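Local coordinates for uncharacterized protein (Bacteroides uniformis, PDB 4IYK), which is of unknown function but, as a two-domain DUF3823 family protein, has been proposed to bind carbohydrate, at residues V91-S94 / G95-Y99; V190-S194 / K195-F199. All blocks are in the same frame, centred on the assembly; numbering follows the deposited sequence.

Interaction 1 (V91-S94 / G95-Y99); sequences VVKS and GDNVY. With EDO (1,2-ethanediol), chain I.
The carboxamide nitrogen ND2 of N97 donates to the carbonyl oxygen O of K93 at 2.7 Å, and the bond is almost straight, with 175° at the hydrogen. That oxygen lies within the amide plane of N97. At the other corner of the same amide, OD1 accepts from the backbone N of K93 at 2.8 Å, this time along a more bent path of 147°, the donor being tilted out of the carbonyl plane. One flat side chain thus grips both the N-H and the C=O of K93, much as a neighbouring strand would, and the two bonds together fix the rotation of the amide. CG of N97 sits anti to its own carbonyl carbon (chi1 -65°), which turns the group back across the bend. ND2 is also hydrogen-bonded to O of S16.

The bend carries the chain from strand 85-92 of one sheet to strand 95-103 of the other in the N-terminal domain, whose family belongs to the transthyretin clan, so the link passes between sheets and is no ordinary hairpin. The buried V92 crosses the N97 side chain at about a right angle, its CG1 3.9 Å from ND2 of N97, while CB of K93 lies 3.6 Å from OD1. At the turn itself G95 has a positive phi, and a CB there would collide with O of S94. A water bridges the bend by donating to O of S94 and O of D96, 2.8 Å from each. With an alanine in place of N97, the N-H and C=O of K93 would probably lose their mates and the link be left freer to move. Further along, OH of Y99 shares a hydrogen bond with O2 of a 1,2-ethanediol at 3.1 Å, the diol oxygen lying at the ring edge.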
ATOM      1  N   VAL A  91     -21.090  13.114  -6.518  1.00 49.07           N
ATOM      2  CA  VAL A  91     -21.249  14.568  -6.613  1.00 49.64           C
ATOM      3  C   VAL A  91     -20.117  15.301  -5.876  1.00 52.41           C
ATOM      4  O   VAL A  91     -19.880  15.082  -4.681  1.00 49.48           O
ATOM      5  CB  VAL A  91     -22.659  15.048  -6.130  1.00 54.35           C
ATOM      6  CG1 VAL A  91     -22.774  16.573  -6.118  1.00 54.79           C
ATOM      7  CG2 VAL A  91     -23.770  14.448  -6.985  1.00 55.79           C
ATOM      8  N   VAL A  92     -19.426  16.180  -6.614  1.00 50.29           N
ATOM      9  CA  VAL A  92     -18.403  17.055  -6.057  1.00 48.75           C
ATOM     10  C   VAL A  92     -19.079  18.423  -5.945  1.00 53.88           C
ATOM     11  O   VAL A  92     -19.391  19.040  -6.960  1.00 55.80           O
ATOM     12  CB  VAL A  92     -17.075  17.074  -6.862  1.00 52.07           C
ATOM     13  CG1 VAL A  92     -16.170  18.226  -6.421  1.00 51.09           C
ATOM     14  CG2 VAL A  92     -16.340  15.740  -6.739  1.00 50.24           C
ATOM     15  N   LYS A  93     -19.366  18.858  -4.716  1.00 49.72           N
ATOM     16  CA  LYS A  93     -20.002  20.152  -4.459  1.00 50.71           C
ATOM     17  C   LYS A  93     -18.975  21.288  -4.544  1.00 53.69           C
ATOM     18  O   LYS A  93     -17.768  21.058  -4.368  1.00 49.75           O
ATOM     19  CB  LYS A  93     -20.686  20.160  -3.074  1.00 52.36           C
ATOM     20  CG  LYS A  93     -21.976  19.352  -3.030  1.00 72.18           C
ATOM     21  CD  LYS A  93     -22.942  19.872  -1.970  1.00 84.56           C
ATOM     22  CE  LYS A  93     -24.320  19.263  -2.101  1.00 98.56           C
ATOM     23  NZ  LYS A  93     -25.278  19.847  -1.127  1.00106.79           N
ATOM     24  N   SER A  94     -19.465  22.518  -4.787  1.00 52.04           N
ATOM     25  CA  SER A  94     -18.648  23.729  -4.797  1.00 52.32           C
ATOM     26  C   SER A  94     -18.026  23.882  -3.397  1.00 53.26           C
ATOM     27  O   SER A  94     -18.695  23.610  -2.401  1.00 52.23           O
ATOM     28  CB  SER A  94     -19.508  24.935  -5.174  1.00 58.91           C
ATOM     29  OG  SER A  94     -18.746  26.115  -5.372  1.00 70.97           O
ATOM     30  N   GLY A  95     -16.744  24.211  -3.343  1.00 48.83           N
ATOM     31  CA  GLY A  95     -16.009  24.328  -2.085  1.00 47.47           C
ATOM     32  C   GLY A  95     -15.333  23.036  -1.651  1.00 48.80           C
ATOM     33  O   GLY A  95     -14.933  22.223  -2.495  1.00 47.29           O
ATOM     34  N   ASP A  96     -15.213  22.821  -0.324  1.00 44.70           N
ATOM     35  CA  ASP A  96     -14.547  21.627   0.198  1.00 42.66           C
ATOM     36  C   ASP A  96     -15.487  20.430   0.284  1.00 45.51           C
ATOM     37  O   ASP A  96     -16.673  20.577   0.569  1.00 46.34           O
ATOM     38  CB  ASP A  96     -13.880  21.881   1.559  1.00 43.50           C
ATOM     39  CG  ASP A  96     -12.915  20.775   1.970  1.00 57.52           C
ATOM     40  OD1 ASP A  96     -12.089  20.345   1.110  1.00 58.16           O
ATOM     41  OD2 ASP A  96     -13.006  20.308   3.132  1.00 61.95           O
ATOM     42  N   ASN A  97     -14.930  19.242   0.020  1.00 40.20           N
ATOM     43  CA  ASN A  97     -15.613  17.952   0.020  1.00 40.12           C
ATOM     44  C   ASN A  97     -14.787  16.913   0.749  1.00 41.29           C
ATOM     45  O   ASN A  97     -13.553  16.917   0.651  1.00 39.41           O
ATOM     46  CB  ASN A  97     -15.863  17.469  -1.416  1.00 41.30           C
ATOM     47  CG  ASN A  97     -16.803  18.330  -2.213  1.00 48.85           C
ATOM     48  OD1 ASN A  97     -17.951  17.974  -2.423  1.00 45.77           O
ATOM     49  ND2 ASN A  97     -16.316  19.446  -2.740  1.00 44.65           N
ATOM     50  N   VAL A  98     -15.458  15.999   1.453  1.00 36.56           N
ATOM     51  CA  VAL A  98     -14.738  14.933   2.148  1.00 35.83           C
ATOM     52  C   VAL A  98     -15.403  13.599   1.737  1.00 38.76           C
ATOM     53  O   VAL A  98     -16.606  13.584   1.555  1.00 36.16           O
ATOM     54  CB  VAL A  98     -14.660  15.189   3.703  1.00 39.42           C
ATOM     55  CG1 VAL A  98     -16.042  15.281   4.349  1.00 39.93           C
ATOM     56  CG2 VAL A  98     -13.797  14.151   4.404  1.00 38.01           C
ATOM     57  N   TYR A  99     -14.607  12.531   1.445  1.00 35.62           N
ATOM     58  CA  TYR A  99     -15.175  11.223   1.088  1.00 34.78           C
ATOM     59  C   TYR A  99     -14.164  10.098   1.332  1.00 38.39           C
ATOM     60  O   TYR A  99     -13.067  10.053   0.746  1.00 35.35           O
ATOM     61  CB  TYR A  99     -15.701  11.161  -0.364  1.00 37.81           C
ATOM     62  CG  TYR A  99     -16.613   9.975  -0.634  1.00 42.26           C
ATOM     63  CD1 TYR A  99     -16.090   8.727  -0.967  1.00 44.36           C
ATOM     64  CD2 TYR A  99     -17.998  10.105  -0.567  1.00 45.67           C
ATOM     65  CE1 TYR A  99     -16.922   7.636  -1.220  1.00 48.14           C
ATOM     66  CE2 TYR A  99     -18.844   9.020  -0.829  1.00 48.13           C
ATOM     67  CZ  TYR A  99     -18.298   7.787  -1.159  1.00 58.60           C
ATOM     68  OH  TYR A  99     -19.108   6.705  -1.414  1.00 65.66           O
TER
HETATM   69  C1  EDO I 307     -17.970   1.759  -1.398  1.00 51.54           C
HETATM   70  O1  EDO I 307     -17.505   0.504  -0.902  1.00 52.10           O
HETATM   71  C2  EDO I 307     -17.052   2.911  -0.899  1.00 47.98           C
HETATM   72  O2  EDO I 307     -17.493   4.118  -1.466  1.00 47.64           O
HETATM   73  O   HOH W   1     -18.727  22.450   0.127  1.00 52.71           O

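Interaction 2 (V190-S194 / K195-F199)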
ATOM      1  N   VAL A 190      24.087   1.367   1.401  1.00 23.67           N
ATOM      2  CA  VAL A 190      22.809   2.072   1.213  1.00 22.68           C
ATOM      3  C   VAL A 190      22.039   2.268   2.539  1.00 26.43           C
ATOM      4  O   VAL A 190      21.100   3.053   2.566  1.00 25.33           O
ATOM      5  CB  VAL A 190      21.922   1.421   0.122  1.00 26.02           C
ATOM      6  CG1 VAL A 190      22.626   1.473  -1.238  1.00 27.12           C
ATOM      7  CG2 VAL A 190      21.499  -0.009   0.487  1.00 25.30           C
ATOM      8  N   LEU A 191      22.422   1.559   3.622  1.00 23.83           N
ATOM      9  CA  LEU A 191      21.798   1.729   4.950  1.00 23.01           C
ATOM     10  C   LEU A 191      22.901   2.228   5.849  1.00 26.43           C
ATOM     11  O   LEU A 191      23.622   1.440   6.453  1.00 26.06           O
ATOM     12  CB  LEU A 191      21.155   0.409   5.451  1.00 22.11           C
ATOM     13  CG  LEU A 191      19.920  -0.075   4.656  1.00 25.59           C
ATOM     14  CD1 LEU A 191      19.527  -1.471   5.083  1.00 25.43           C
ATOM     15  CD2 LEU A 191      18.750   0.861   4.817  1.00 24.54           C
ATOM     16  N   LYS A 192      23.111   3.537   5.836  1.00 26.16           N
ATOM     17  CA  LYS A 192      24.268   4.157   6.459  1.00 27.49           C
ATOM     18  C   LYS A 192      24.141   4.334   7.952  1.00 29.25           C
ATOM     19  O   LYS A 192      23.131   4.796   8.460  1.00 28.25           O
ATOM     20  CB  LYS A 192      24.599   5.500   5.787  1.00 31.29           C
ATOM     21  CG  LYS A 192      24.780   5.381   4.267  1.00 42.67           C
ATOM     22  CD  LYS A 192      25.310   6.683   3.684  1.00 55.42           C
ATOM     23  CE  LYS A 192      24.628   7.064   2.398  1.00 68.57           C
ATOM     24  NZ  LYS A 192      24.886   8.491   2.044  1.00 77.60           N
ATOM     25  N   TYR A 193      25.207   3.990   8.653  1.00 27.72           N
ATOM     26  CA  TYR A 193      25.296   4.134  10.094  1.00 28.44           C
ATOM     27  C   TYR A 193      24.938   5.583  10.530  1.00 32.56           C
ATOM     28  O   TYR A 193      25.370   6.535   9.878  1.00 30.29           O
ATOM     29  CB  TYR A 193      26.737   3.790  10.543  1.00 31.44           C
ATOM     30  CG  TYR A 193      26.942   4.053  12.015  1.00 33.82           C
ATOM     31  CD1 TYR A 193      26.426   3.184  12.973  1.00 36.57           C
ATOM     32  CD2 TYR A 193      27.578   5.212  12.455  1.00 34.93           C
ATOM     33  CE1 TYR A 193      26.526   3.468  14.330  1.00 39.10           C
ATOM     34  CE2 TYR A 193      27.670   5.511  13.810  1.00 35.98           C
ATOM     35  CZ  TYR A 193      27.157   4.627  14.743  1.00 44.61           C
ATOM     36  OH  TYR A 193      27.265   4.895  16.074  1.00 48.88           O
ATOM     37  N   SER A 194      24.167   5.726  11.630  1.00 29.54           N
ATOM     38  CA  SER A 194      23.729   6.980  12.265  1.00 29.85           C
ATOM     39  C   SER A 194      22.582   7.677  11.518  1.00 31.79           C
ATOM     40  O   SER A 194      22.135   8.716  11.995  1.00 31.61           O
ATOM     41  CB  SER A 194      24.886   7.972  12.480  1.00 34.26           C
ATOM     42  OG  SER A 194      25.306   8.682  11.322  1.00 33.46           O
ATOM     43  N   LYS A 195      22.112   7.141  10.377  1.00 27.69           N
ATOM     44  CA  LYS A 195      21.023   7.793   9.618  1.00 26.85           C
ATOM     45  C   LYS A 195      19.684   7.101   9.859  1.00 29.96           C
ATOM     46  O   LYS A 195      19.650   5.910  10.218  1.00 27.37           O
ATOM     47  CB  LYS A 195      21.308   7.841   8.094  1.00 28.25           C
ATOM     48  CG  LYS A 195      22.620   8.517   7.662  1.00 38.25           C
ATOM     49  CD  LYS A 195      22.648  10.023   7.866  1.00 54.41           C
ATOM     50  CE  LYS A 195      24.038  10.591   7.620  1.00 61.94           C
ATOM     51  NZ  LYS A 195      24.113  12.028   7.988  1.00 71.61           N
ATOM     52  N   ASN A 196      18.576   7.864   9.674  1.00 27.37           N
ATOM     53  CA  ASN A 196      17.203   7.344   9.806  1.00 26.83           C
ATOM     54  C   ASN A 196      16.749   6.684   8.514  1.00 27.58           C
ATOM     55  O   ASN A 196      16.914   7.259   7.429  1.00 26.08           O
ATOM     56  CB  ASN A 196      16.205   8.471  10.157  1.00 28.55           C
ATOM     57  CG  ASN A 196      16.232   8.930  11.581  1.00 48.58           C
ATOM     58  OD1 ASN A 196      16.019   8.163  12.520  1.00 35.53           O
ATOM     59  ND2 ASN A 196      16.395  10.224  11.763  1.00 51.83           N
ATOM     60  N   TYR A 197      16.166   5.486   8.633  1.00 23.91           N
ATOM     61  CA  TYR A 197      15.594   4.733   7.525  1.00 23.38           C
ATOM     62  C   TYR A 197      14.191   4.255   7.885  1.00 27.14           C
ATOM     63  O   TYR A 197      13.863   4.038   9.068  1.00 25.48           O
ATOM     64  CB  TYR A 197      16.493   3.546   7.106  1.00 24.33           C
ATOM     65  CG  TYR A 197      17.765   4.046   6.464  1.00 24.82           C
ATOM     66  CD1 TYR A 197      17.803   4.386   5.108  1.00 25.42           C
ATOM     67  CD2 TYR A 197      18.896   4.313   7.233  1.00 25.46           C
ATOM     68  CE1 TYR A 197      18.955   4.931   4.530  1.00 22.76           C
ATOM     69  CE2 TYR A 197      20.066   4.803   6.653  1.00 25.96           C
ATOM     70  CZ  TYR A 197      20.085   5.122   5.305  1.00 28.84           C
ATOM     71  OH  TYR A 197      21.228   5.661   4.763  1.00 34.73           O
ATOM     72  N   TYR A 198      13.363   4.143   6.841  1.00 23.25           N
ATOM     73  CA  TYR A 198      11.977   3.739   6.923  1.00 23.33           C
ATOM     74  C   TYR A 198      11.835   2.343   6.311  1.00 25.18           C
ATOM     75  O   TYR A 198      12.350   2.080   5.214  1.00 22.54           O
ATOM     76  CB  TYR A 198      11.105   4.782   6.225  1.00 26.10           C
ATOM     77  CG  TYR A 198      11.149   6.144   6.908  1.00 30.64           C
ATOM     78  CD1 TYR A 198      12.273   6.966   6.804  1.00 32.34           C
ATOM     79  CD2 TYR A 198      10.081   6.595   7.685  1.00 33.52           C
ATOM     80  CE1 TYR A 198      12.310   8.224   7.403  1.00 34.74           C
ATOM     81  CE2 TYR A 198      10.101   7.865   8.274  1.00 35.51           C
ATOM     82  CZ  TYR A 198      11.223   8.667   8.141  1.00 48.96           C
ATOM     83  OH  TYR A 198      11.275   9.896   8.761  1.00 58.76           O
ATOM     84  N   PHE A 199      11.241   1.434   7.092  1.00 22.33           N
ATOM     85  CA  PHE A 199      11.060   0.023   6.729  1.00 22.31           C
ATOM     86  C   PHE A 199       9.579  -0.255   6.614  1.00 26.85           C
ATOM     87  O   PHE A 199       8.777   0.283   7.388  1.00 26.53           O
ATOM     88  CB  PHE A 199      11.743  -0.905   7.759  1.00 24.13           C
ATOM     89  CG  PHE A 199      13.231  -0.676   7.856  1.00 25.19           C
ATOM     90  CD1 PHE A 199      14.116  -1.372   7.031  1.00 27.62           C
ATOM     91  CD2 PHE A 199      13.747   0.296   8.707  1.00 26.06           C
ATOM     92  CE1 PHE A 199      15.494  -1.113   7.076  1.00 27.46           C
ATOM     93  CE2 PHE A 199      15.125   0.543   8.761  1.00 28.29           C
ATOM     94  CZ  PHE A 199      15.989  -0.152   7.937  1.00 26.16           C
TER
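A type II beta turn from K192 to K195 leads into strand 196-206 of the C-terminal domain, whose family belongs to the E-set clan. The turn is closed by N of K195 donating to O of K192 at 3.2 Å. From two residues beyond the turn, the phenol of Y197 reaches back to its first residue: with CG anti to the carbonyl carbon (chi1 -69°), the ring extends toward the loop and its OH accepts from the backbone N of K192 at 3.0 Å, a nearly straight bond of 166°. The buried tyrosine thereby provides an acceptor for a loop N-H. CB of K192 rests 3.5 Å from the same OH.

L191 covers one face of this ring in a CH-pi contact, its CD2 3.9 Å from the ring centroid and displaced toward the rim. The same methyl group meets CZ of F199 at 4.3 Å, so that L191 bridges two aromatic side chains two residues apart on the strand; I182 of strand 178-183 touches both L191 and F199. Within the turn, OG of S194 donates to O of Y193 at 2.6 Å.

In the fold
Interactions 1 and 2 belong to the N-terminal and C-terminal DUF3823 domains of one chain, interaction 1 coming first in sequence. Their centres are 40 Å apart and their nearest atoms about 24 Å, so neither touches the other. Both mark the entry into a beta strand, and in both a side chain of the following strand reaches back to backbone: the amide of 91-99 takes an N-H and a C=O of one residue, the phenol of 190-199 one N-H. With the function unknown, neither contact can be tied to an active site. The 1,2-ethanediol near interaction 1, also hydrogen-bonded to O of K102, probably comes from the crystallisation liquor.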